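Long-range contacts in xylosidase (Xanthomonas axonopodis pv. citri, PDB 6XN2), which probably hydrolyses beta-1,4-linked xylo-oligosaccharides such as xylotriose, acting as a family 43 glycoside hydrolase: residues Arg279-Thr284 and Gln295-Ala300; Tyr268-Ser273 and Gly290-Gln295; Gln316-Phe321 and Leu342-Asp347. All blocks are in the same frame, centred on the assembly; numbering follows the deposited sequence.

Overall arrangement
Following the chain from the N terminus, strand 267-273 opens contact 2 and strand 280-285 opens contact 1. Strand 292-299 then closes both, contact 2 with its first half and contact 1 with its second, Q295 being common to the two. The loops of contacts 1 and 2 therefore cross. Contact 1 joins adjacent strands of one sheet, while contact 2 reaches over the strand between. Contact 3 follows in series: strand 317-324 meets the chain leaving strand 336-342 and closes a loop in the next sheet. L298 and L299 pack on L320, and Y269 touches H344, so the two sheets are tied together in what is probably the five-bladed propeller of family 43.

Contact 1 of 3, residues Arg279-Thr284 and Gln295-Ala300; sequences RICYAT and QGVLLA
Y282 lays its ring alongside Q295 and G296 where strands 280-285 and 292-299 pair as an antiparallel hairpin. Its CB rests against L298 CD1 at 3.9 Å. With CG set between the backbone N and the carbonyl carbon (chi1 76°), the ring leans over the partner strand instead of standing clear of it. Y282 CD1 then passes 3.4 Å from G296 O, and the far half of the ring receives Q295 CB over one face, a CH-pi contact 3.6 Å from the centroid. Beyond it, OH leaves the hairpin and bonds I350 N, so this tyrosine is apolar along its body and polar at its end. Glycine suits position 296, where the backbone is almost fully extended (phi 172°, psi -164°).

Two classic beta bulges break the pairing. Q295 and G296 both face Y282, whose O takes Q295 N at 2.9 Å and G296 N only weakly. L298 and L299 both face I280, whose O is gripped by their two amides; the bond from L298 N to I280 O is the shorter, at 2.7 Å. Here the chain turns a corner, and I280 packs against it with both branches, I280 CG1 lying 3.7 Å from L299 CB and CG2 facing L298 CD2. On the face bearing C281, the long R279 chain crosses V297, with R279 NH1 3.4 Å from V297 CG2.

Strand 267-273 flanks 280-285 on its other edge, pairing C281 with Y272. L298 and L299 meanwhile pack on L320 of strand 317-324, in the next sheet.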
loop_
_atom_site.group_PDB
_atom_site.type_symbol
_atom_site.label_atom_id
_atom_site.label_comp_id
_atom_site.label_asym_id
_atom_site.label_seq_id
_atom_site.Cartn_x
_atom_site.Cartn_y
_atom_site.Cartn_z
ATOM N N ARG A 279 2.556 11.424 6.067
ATOM C CA ARG A 279 2.133 11.750 4.750
ATOM C C ARG A 279 2.322 10.691 3.730
ATOM O O ARG A 279 3.054 9.796 3.917
ATOM C CB ARG A 279 2.893 12.912 4.192
ATOM C CG ARG A 279 3.536 13.814 5.181
ATOM C CD ARG A 279 4.728 14.412 4.492
ATOM N NE ARG A 279 5.511 15.169 5.391
ATOM C CZ ARG A 279 6.450 16.011 5.040
ATOM N NH1 ARG A 279 6.750 16.207 3.782
ATOM N NH2 ARG A 279 7.090 16.664 5.985
ATOM N N ILE A 280 1.605 10.849 2.642
ATOM C CA ILE A 280 1.828 10.038 1.508
ATOM C C ILE A 280 2.619 10.971 0.621
ATOM O O ILE A 280 2.171 12.011 0.289
ATOM C CB ILE A 280 0.591 9.590 0.751
ATOM C CG1 ILE A 280 -0.329 8.798 1.640
ATOM C CG2 ILE A 280 1.017 8.702 -0.380
ATOM C CD1 ILE A 280 0.278 7.567 2.200
ATOM N N CYS A 281 3.839 10.603 0.312
ATOM C CA CYS A 281 4.690 11.380 -0.566
ATOM C C CYS A 281 4.856 10.684 -1.901
ATOM O O CYS A 281 4.527 9.592 -2.011
ATOM C CB CYS A 281 6.049 11.545 0.057
ATOM S SG CYS A 281 6.092 12.715 1.405
ATOM N N TYR A 282 5.329 11.349 -2.922
ATOM C CA TYR A 282 5.574 10.667 -4.177
ATOM C C TYR A 282 6.859 11.150 -4.827
ATOM O O TYR A 282 7.372 12.234 -4.526
ATOM C CB TYR A 282 4.380 10.821 -5.139
ATOM C CG TYR A 282 4.262 12.168 -5.818
ATOM C CD1 TYR A 282 3.846 13.291 -5.110
ATOM C CD2 TYR A 282 4.537 12.310 -7.172
ATOM C CE1 TYR A 282 3.728 14.522 -5.729
ATOM C CE2 TYR A 282 4.426 13.537 -7.799
ATOM C CZ TYR A 282 4.017 14.638 -7.076
ATOM O OH TYR A 282 3.905 15.867 -7.689
ATOM N N ALA A 283 7.381 10.295 -5.696
ATOM C CA ALA A 283 8.603 10.542 -6.445
ATOM C C ALA A 283 8.430 9.968 -7.845
ATOM O O ALA A 283 7.593 9.093 -8.058
ATOM C CB ALA A 283 9.800 9.914 -5.750
ATOM N N THR A 284 9.220 10.468 -8.783
ATOM C CA THR A 284 9.066 9.999 -10.175
ATOM C C THR A 284 10.359 9.457 -10.786
ATOM O O THR A 284 11.394 9.837 -10.352
ATOM C CB THR A 284 8.472 11.075 -11.072
ATOM O OG1 THR A 284 9.312 12.205 -10.931
ATOM C CG2 THR A 284 7.071 11.455 -10.676
ATOM N N GLN A 295 9.171 14.352 -5.301
ATOM C CA GLN A 295 8.410 15.466 -5.846
ATOM C C GLN A 295 7.726 16.267 -4.742
ATOM O O GLN A 295 7.922 17.472 -4.644
ATOM C CB GLN A 295 7.377 14.970 -6.853
ATOM C CG GLN A 295 7.980 14.306 -8.084
ATOM C CD GLN A 295 8.870 15.244 -8.873
ATOM O OE1 GLN A 295 8.472 16.359 -9.205
ATOM N NE2 GLN A 295 10.084 14.798 -9.173
ATOM N N GLY A 296 6.938 15.605 -3.900
ATOM C CA GLY A 296 6.248 16.305 -2.830
ATOM C C GLY A 296 5.252 15.452 -2.070
ATOM O O GLY A 296 5.269 14.222 -2.178
ATOM N N VAL A 297 4.371 16.082 -1.317
ATOM C CA VAL A 297 3.360 15.434 -0.529
ATOM C C VAL A 297 2.100 15.259 -1.336
ATOM O O VAL A 297 1.609 16.167 -1.916
ATOM C CB VAL A 297 3.024 16.260 0.712
ATOM C CG1 VAL A 297 1.925 15.646 1.503
ATOM C CG2 VAL A 297 4.231 16.470 1.577
ATOM N N LEU A 298 1.571 14.065 -1.304
ATOM C CA LEU A 298 0.404 13.706 -2.080
ATOM C C LEU A 298 -0.849 13.693 -1.195
ATOM O O LEU A 298 -1.928 14.118 -1.612
ATOM C CB LEU A 298 0.654 12.347 -2.731
ATOM C CG LEU A 298 -0.311 11.772 -3.744
ATOM C CD1 LEU A 298 0.509 10.985 -4.742
ATOM C CD2 LEU A 298 -1.304 10.875 -3.045
ATOM N N LEU A 299 -0.678 13.268 0.029
ATOM C CA LEU A 299 -1.747 13.267 0.973
ATOM C C LEU A 299 -1.264 13.843 2.274
ATOM O O LEU A 299 -0.339 13.376 2.824
ATOM C CB LEU A 299 -2.311 11.868 1.203
ATOM C CG LEU A 299 -3.498 11.684 2.144
ATOM C CD1 LEU A 299 -4.747 12.374 1.661
ATOM C CD2 LEU A 299 -3.801 10.230 2.411
ATOM N N ALA A 300 -2.035 14.741 2.849
ATOM C CA ALA A 300 -1.732 15.277 4.155
ATOM C C ALA A 300 -2.142 14.295 5.241
ATOM O O ALA A 300 -2.821 13.339 5.014
ATOM C CB ALA A 300 -2.426 16.592 4.359
#

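Contact 2 of 3, residues Tyr268-Ser273 and Gly290-Gln295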
loop_
_atom_site.group_PDB
_atom_site.type_symbol
_atom_site.label_atom_id
_atom_site.label_comp_id
_atom_site.label_asym_id
_atom_site.label_seq_id
_atom_site.Cartn_x
_atom_site.Cartn_y
_atom_site.Cartn_z
ATOM N N TYR A 268 7.067 6.885 -14.273
ATOM C CA TYR A 268 6.632 6.055 -13.160
ATOM C C TYR A 268 6.525 6.913 -11.915
ATOM O O TYR A 268 7.428 7.691 -11.620
ATOM C CB TYR A 268 7.602 4.897 -12.930
ATOM C CG TYR A 268 7.630 3.920 -14.083
ATOM C CD1 TYR A 268 8.490 4.107 -15.156
ATOM C CD2 TYR A 268 6.785 2.815 -14.102
ATOM C CE1 TYR A 268 8.507 3.217 -16.225
ATOM C CE2 TYR A 268 6.802 1.914 -15.161
ATOM C CZ TYR A 268 7.666 2.124 -16.217
ATOM O OH TYR A 268 7.677 1.233 -17.269
ATOM N N TYR A 269 5.416 6.778 -11.200
ATOM C CA TYR A 269 5.193 7.516 -9.966
ATOM C C TYR A 269 5.254 6.559 -8.790
ATOM O O TYR A 269 4.395 5.692 -8.661
ATOM C CB TYR A 269 3.830 8.220 -9.977
ATOM C CG TYR A 269 3.695 9.387 -10.930
ATOM C CD1 TYR A 269 3.624 9.186 -12.304
ATOM C CD2 TYR A 269 3.592 10.689 -10.452
ATOM C CE1 TYR A 269 3.488 10.254 -13.179
ATOM C CE2 TYR A 269 3.453 11.761 -11.318
ATOM C CZ TYR A 269 3.403 11.540 -12.678
ATOM O OH TYR A 269 3.266 12.604 -13.544
ATOM N N LEU A 270 6.279 6.693 -7.958
ATOM C CA LEU A 270 6.360 5.934 -6.717
ATOM C C LEU A 270 5.785 6.770 -5.589
ATOM O O LEU A 270 6.266 7.867 -5.339
ATOM C CB LEU A 270 7.809 5.556 -6.393
ATOM C CG LEU A 270 8.020 4.995 -4.988
ATOM C CD1 LEU A 270 7.355 3.627 -4.899
ATOM C CD2 LEU A 270 9.499 4.908 -4.656
ATOM N N SER A 271 4.759 6.264 -4.912
ATOM C CA SER A 271 4.209 6.965 -3.756
ATOM C C SER A 271 4.227 6.040 -2.542
ATOM O O SER A 271 4.242 4.816 -2.686
ATOM C CB SER A 271 2.794 7.494 -4.048
ATOM O OG SER A 271 1.948 6.502 -4.622
ATOM N N TYR A 272 4.293 6.632 -1.366
ATOM C CA TYR A 272 4.468 5.906 -0.149
ATOM C C TYR A 272 4.183 6.692 1.114
ATOM O O TYR A 272 4.114 7.864 1.093
ATOM C CB TYR A 272 5.942 5.520 -0.062
ATOM C CG TYR A 272 6.881 6.677 -0.191
ATOM C CD1 TYR A 272 7.284 7.388 0.908
ATOM C CD2 TYR A 272 7.351 7.058 -1.390
ATOM C CE1 TYR A 272 8.120 8.440 0.807
ATOM C CE2 TYR A 272 8.195 8.112 -1.509
ATOM C CZ TYR A 272 8.581 8.805 -0.394
ATOM O OH TYR A 272 9.415 9.843 -0.507
ATOM N N SER A 273 4.086 6.000 2.220
ATOM C CA SER A 273 3.848 6.612 3.492
ATOM C C SER A 273 5.165 6.974 4.152
ATOM O O SER A 273 6.106 6.282 3.992
ATOM C CB SER A 273 3.097 5.657 4.357
ATOM O OG SER A 273 3.175 5.998 5.697
ATOM N N GLY A 290 13.526 2.752 -10.732
ATOM C CA GLY A 290 14.081 4.001 -10.241
ATOM C C GLY A 290 15.443 4.259 -10.860
ATOM O O GLY A 290 15.767 3.659 -11.892
ATOM N N PRO A 291 16.251 5.140 -10.241
ATOM C CA PRO A 291 15.926 5.891 -9.018
ATOM C C PRO A 291 14.806 6.909 -9.209
ATOM O O PRO A 291 14.665 7.482 -10.295
ATOM C CB PRO A 291 17.248 6.598 -8.671
ATOM C CG PRO A 291 17.990 6.666 -9.942
ATOM C CD PRO A 291 17.619 5.418 -10.706
ATOM N N PHE A 292 14.016 7.102 -8.156
ATOM C CA PHE A 292 12.890 8.027 -8.160
ATOM C C PHE A 292 13.260 9.347 -7.505
ATOM O O PHE A 292 13.750 9.364 -6.378
ATOM C CB PHE A 292 11.692 7.419 -7.426
ATOM C CG PHE A 292 11.045 6.279 -8.155
ATOM C CD1 PHE A 292 11.530 4.989 -8.018
ATOM C CD2 PHE A 292 9.947 6.498 -8.977
ATOM C CE1 PHE A 292 10.932 3.936 -8.701
ATOM C CE2 PHE A 292 9.352 5.456 -9.657
ATOM C CZ PHE A 292 9.842 4.175 -9.519
ATOM N N THR A 293 12.979 10.443 -8.193
ATOM C CA THR A 293 13.259 11.775 -7.607
ATOM C C THR A 293 12.038 12.300 -6.853
ATOM O O THR A 293 11.006 12.439 -7.442
ATOM C CB THR A 293 13.671 12.803 -8.654
ATOM O OG1 THR A 293 14.835 12.333 -9.319
ATOM C CG2 THR A 293 13.957 14.144 -8.031
ATOM N N TYR A 294 12.219 12.611 -5.584
ATOM C CA TYR A 294 11.168 13.141 -4.740
ATOM C C TYR A 294 10.488 14.333 -5.346
ATOM O O TYR A 294 11.127 15.206 -5.832
ATOM C CB TYR A 294 11.728 13.559 -3.386
ATOM C CG TYR A 294 10.703 14.148 -2.443
ATOM C CD1 TYR A 294 9.930 13.356 -1.673
ATOM C CD2 TYR A 294 10.514 15.484 -2.363
ATOM C CE1 TYR A 294 9.006 13.868 -0.825
ATOM C CE2 TYR A 294 9.580 16.009 -1.533
ATOM C CZ TYR A 294 8.832 15.189 -0.760
ATOM O OH TYR A 294 7.916 15.694 0.071
ATOM N N GLN A 295 9.171 14.352 -5.301
ATOM C CA GLN A 295 8.410 15.466 -5.846
ATOM C C GLN A 295 7.726 16.267 -4.742
ATOM O O GLN A 295 7.922 17.472 -4.644
ATOM C CB GLN A 295 7.377 14.970 -6.853
ATOM C CG GLN A 295 7.980 14.306 -8.084
ATOM C CD GLN A 295 8.870 15.244 -8.873
ATOM O OE1 GLN A 295 8.472 16.359 -9.205
ATOM N NE2 GLN A 295 10.084 14.798 -9.173
#
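L270 and F292 form the tight part of this contact, meeting across strand 280-285, which runs between their own strands. L270 CB sits 3.5 Å above the F292 ring plane, toward the ring's CD2 rim, and makes a CH-pi contact only 17° off the normal. L270 CG is anti to its backbone N (chi1 169°), and L270 CD2 comes over the same ring, 3.9 Å from F292 CD1. A flat, wide phenylalanine suits the span, and A283 of the intervening strand is small enough to pack beside the root of the F292 side chain. At the ring's edge, F292 CE2 lies 3.5 Å from Y268 O and also touches Y268 CB, before the phenol turns off to bond D176.

The other end is looser. Y272 OH stands 3.7 Å from Y294 CD1, at the edge of that ring, and no hydrogen bond joins the two segments; the hydroxyl bonds R253 O instead. Y294, partly exposed, has its own cation-pi partner in the same R253.

Strands 267-273 and 292-299 are next-nearest neighbours in their sheet, the axes 8.0 Å apart at closest and 62° apart in direction. Strand 280-285 bonds to both, A283 with L270 and T284 with T293, while V236 of strand 234-239 touches both L270 and F292.

Contact 3 of 3, residues Gln316-Phe321 and Leu342-Asp347; sequences QQWYLF and LAHAAD
W318 and H344 make the aromatic part of this contact, the imidazole edge directed at the face of the five-membered indole ring. The planes stand 73° apart with centroids at 4.5 Å. H344 CE1 lies 3.5 Å above the indole, and ND1 approaches W318 CD1. A histidine suits the place because it is flat enough to set ND1 and CE1 against the indole while NE2 bonds H262 NE2; the ring also stacks on H264 and meets Y269 edge to face.

Hydrogen bonds converge on W318 O. L342 N approaches from 40° above the carbonyl plane, at 2.8 Å and almost straight. Q317 NE2 reaches the same oxygen on a lone pair, also at 2.8 Å, because the bend at chi2 (65°) brings the amide back to the carbonyl of the next residue, beside L342.

The L342 N bond joins strand 317-324 to the end of 336-342, its neighbour in a three-stranded antiparallel sheet of what is probably the family's five-bladed propeller. The chain then runs on as a loop, and H344 carries it to the side chains of strands 257-264 and 267-273.

A water links the two backbones, accepting from W318 N and donating to L342 O at 3.0 Å.

Apolar contacts fall to L342, whose branched end divides: L342 CD2 lies 3.9 Å from W318 CB, while CD1 turns toward L320 CB, and I350 touches both L342 and H344.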
loop_
_atom_site.group_PDB
_atom_site.type_symbol
_atom_site.label_atom_id
_atom_site.label_comp_id
_atom_site.label_asym_id
_atom_site.label_seq_id
_atom_site.Cartn_x
_atom_site.Cartn_y
_atom_site.Cartn_z
ATOM N N GLN A 316 -12.945 8.126 -16.482
ATOM C CA GLN A 316 -12.526 9.514 -16.653
ATOM C C GLN A 316 -11.786 10.142 -15.485
ATOM O O GLN A 316 -11.539 11.329 -15.484
ATOM C CB GLN A 316 -13.751 10.369 -16.949
ATOM C CG GLN A 316 -14.412 9.992 -18.264
ATOM C CD GLN A 316 -15.706 10.707 -18.550
ATOM O OE1 GLN A 316 -16.762 10.252 -18.210
ATOM N NE2 GLN A 316 -15.610 11.815 -19.210
ATOM N N GLN A 317 -11.347 9.350 -14.539
ATOM C CA GLN A 317 -10.813 9.939 -13.310
ATOM C C GLN A 317 -9.741 9.095 -12.624
ATOM O O GLN A 317 -9.917 7.890 -12.447
ATOM C CB GLN A 317 -11.962 10.183 -12.329
ATOM C CG GLN A 317 -11.551 10.861 -11.042
ATOM C CD GLN A 317 -11.049 12.263 -11.276
ATOM O OE1 GLN A 317 -11.748 13.092 -11.860
ATOM N NE2 GLN A 317 -9.824 12.537 -10.835
ATOM N N TRP A 318 -8.630 9.730 -12.245
ATOM C CA TRP A 318 -7.691 9.114 -11.304
ATOM C C TRP A 318 -8.226 9.289 -9.896
ATOM O O TRP A 318 -8.760 10.344 -9.554
ATOM C CB TRP A 318 -6.296 9.736 -11.382
ATOM C CG TRP A 318 -5.468 9.333 -12.544
ATOM C CD1 TRP A 318 -5.321 10.015 -13.713
ATOM C CD2 TRP A 318 -4.627 8.176 -12.644
ATOM N NE1 TRP A 318 -4.457 9.349 -14.541
ATOM C CE2 TRP A 318 -4.015 8.217 -13.909
ATOM C CE3 TRP A 318 -4.337 7.107 -11.787
ATOM C CZ2 TRP A 318 -3.133 7.228 -14.347
ATOM C CZ3 TRP A 318 -3.463 6.124 -12.225
ATOM C CH2 TRP A 318 -2.868 6.196 -13.489
ATOM N N TYR A 319 -8.012 8.310 -9.060
ATOM C CA TYR A 319 -8.421 8.436 -7.700
ATOM C C TYR A 319 -7.335 8.066 -6.738
ATOM O O TYR A 319 -6.518 7.267 -7.038
ATOM C CB TYR A 319 -9.570 7.499 -7.397
ATOM C CG TYR A 319 -10.826 7.753 -8.122
ATOM C CD1 TYR A 319 -11.759 8.617 -7.638
ATOM C CD2 TYR A 319 -11.091 7.106 -9.278
ATOM C CE1 TYR A 319 -12.925 8.837 -8.300
ATOM C CE2 TYR A 319 -12.251 7.321 -9.963
ATOM C CZ TYR A 319 -13.163 8.193 -9.472
ATOM O OH TYR A 319 -14.298 8.382 -10.153
ATOM N N LEU A 320 -7.337 8.742 -5.606
ATOM C CA LEU A 320 -6.542 8.355 -4.455
ATOM C C LEU A 320 -7.434 7.545 -3.524
ATOM O O LEU A 320 -8.500 8.011 -3.111
ATOM C CB LEU A 320 -5.981 9.580 -3.721
ATOM C CG LEU A 320 -5.255 9.236 -2.413
ATOM C CD1 LEU A 320 -3.961 8.527 -2.735
ATOM C CD2 LEU A 320 -5.004 10.444 -1.510
ATOM N N PHE A 321 -7.021 6.322 -3.220
ATOM C CA PHE A 321 -7.691 5.532 -2.197
ATOM C C PHE A 321 -6.833 5.566 -0.951
ATOM O O PHE A 321 -5.625 5.381 -1.028
ATOM C CB PHE A 321 -7.912 4.096 -2.662
ATOM C CG PHE A 321 -8.917 3.972 -3.762
ATOM C CD1 PHE A 321 -8.579 4.300 -5.064
ATOM C CD2 PHE A 321 -10.203 3.532 -3.494
ATOM C CE1 PHE A 321 -9.511 4.187 -6.088
ATOM C CE2 PHE A 321 -11.137 3.417 -4.514
ATOM C CZ PHE A 321 -10.783 3.748 -5.808
ATOM N N LEU A 342 -8.123 12.495 -7.814
ATOM C CA LEU A 342 -6.763 12.941 -7.883
ATOM C C LEU A 342 -6.445 13.485 -9.243
ATOM O O LEU A 342 -6.896 12.995 -10.228
ATOM C CB LEU A 342 -5.810 11.804 -7.543
ATOM C CG LEU A 342 -4.309 11.947 -7.654
ATOM C CD1 LEU A 342 -3.616 11.065 -6.682
ATOM C CD2 LEU A 342 -3.840 11.606 -9.034
ATOM N N ALA A 343 -5.645 14.526 -9.253
ATOM C CA ALA A 343 -5.261 15.184 -10.453
ATOM C C ALA A 343 -3.792 15.335 -10.723
ATOM O O ALA A 343 -3.064 15.758 -9.869
ATOM C CB ALA A 343 -5.850 16.566 -10.428
ATOM N N HIS A 344 -3.391 15.047 -11.942
ATOM C CA HIS A 344 -2.044 15.286 -12.369
ATOM C C HIS A 344 -2.110 16.587 -13.095
ATOM O O HIS A 344 -2.966 16.791 -13.910
ATOM C CB HIS A 344 -1.576 14.269 -13.378
ATOM C CG HIS A 344 -1.417 12.907 -12.828
ATOM N ND1 HIS A 344 -2.435 11.993 -12.813
ATOM C CD2 HIS A 344 -0.363 12.305 -12.256
ATOM C CE1 HIS A 344 -2.005 10.876 -12.282
ATOM N NE2 HIS A 344 -0.757 11.048 -11.922
ATOM N N ALA A 345 -1.171 17.461 -12.847
ATOM C CA ALA A 345 -1.165 18.706 -13.545
ATOM C C ALA A 345 -0.427 18.553 -14.856
ATOM O O ALA A 345 0.189 17.561 -15.108
ATOM C CB ALA A 345 -0.510 19.764 -12.712
ATOM N N ALA A 346 -0.484 19.572 -15.686
ATOM C CA ALA A 346 0.187 19.549 -16.975
ATOM C C ALA A 346 1.670 19.243 -16.886
ATOM O O ALA A 346 2.220 18.652 -17.766
ATOM C CB ALA A 346 -0.012 20.873 -17.656
ATOM N N ASP A 347 2.291 19.596 -15.777
ATOM C CA ASP A 347 3.722 19.376 -15.604
ATOM C C ASP A 347 4.013 18.044 -14.907
ATOM O O ASP A 347 5.136 17.791 -14.463
ATOM C CB ASP A 347 4.343 20.536 -14.822
ATOM C CG ASP A 347 3.853 20.610 -13.385
ATOM O OD1 ASP A 347 2.831 19.973 -13.058
ATOM O OD2 ASP A 347 4.493 21.319 -12.580
HETATM O O HOH W 1 -7.690 12.285 -13.002
#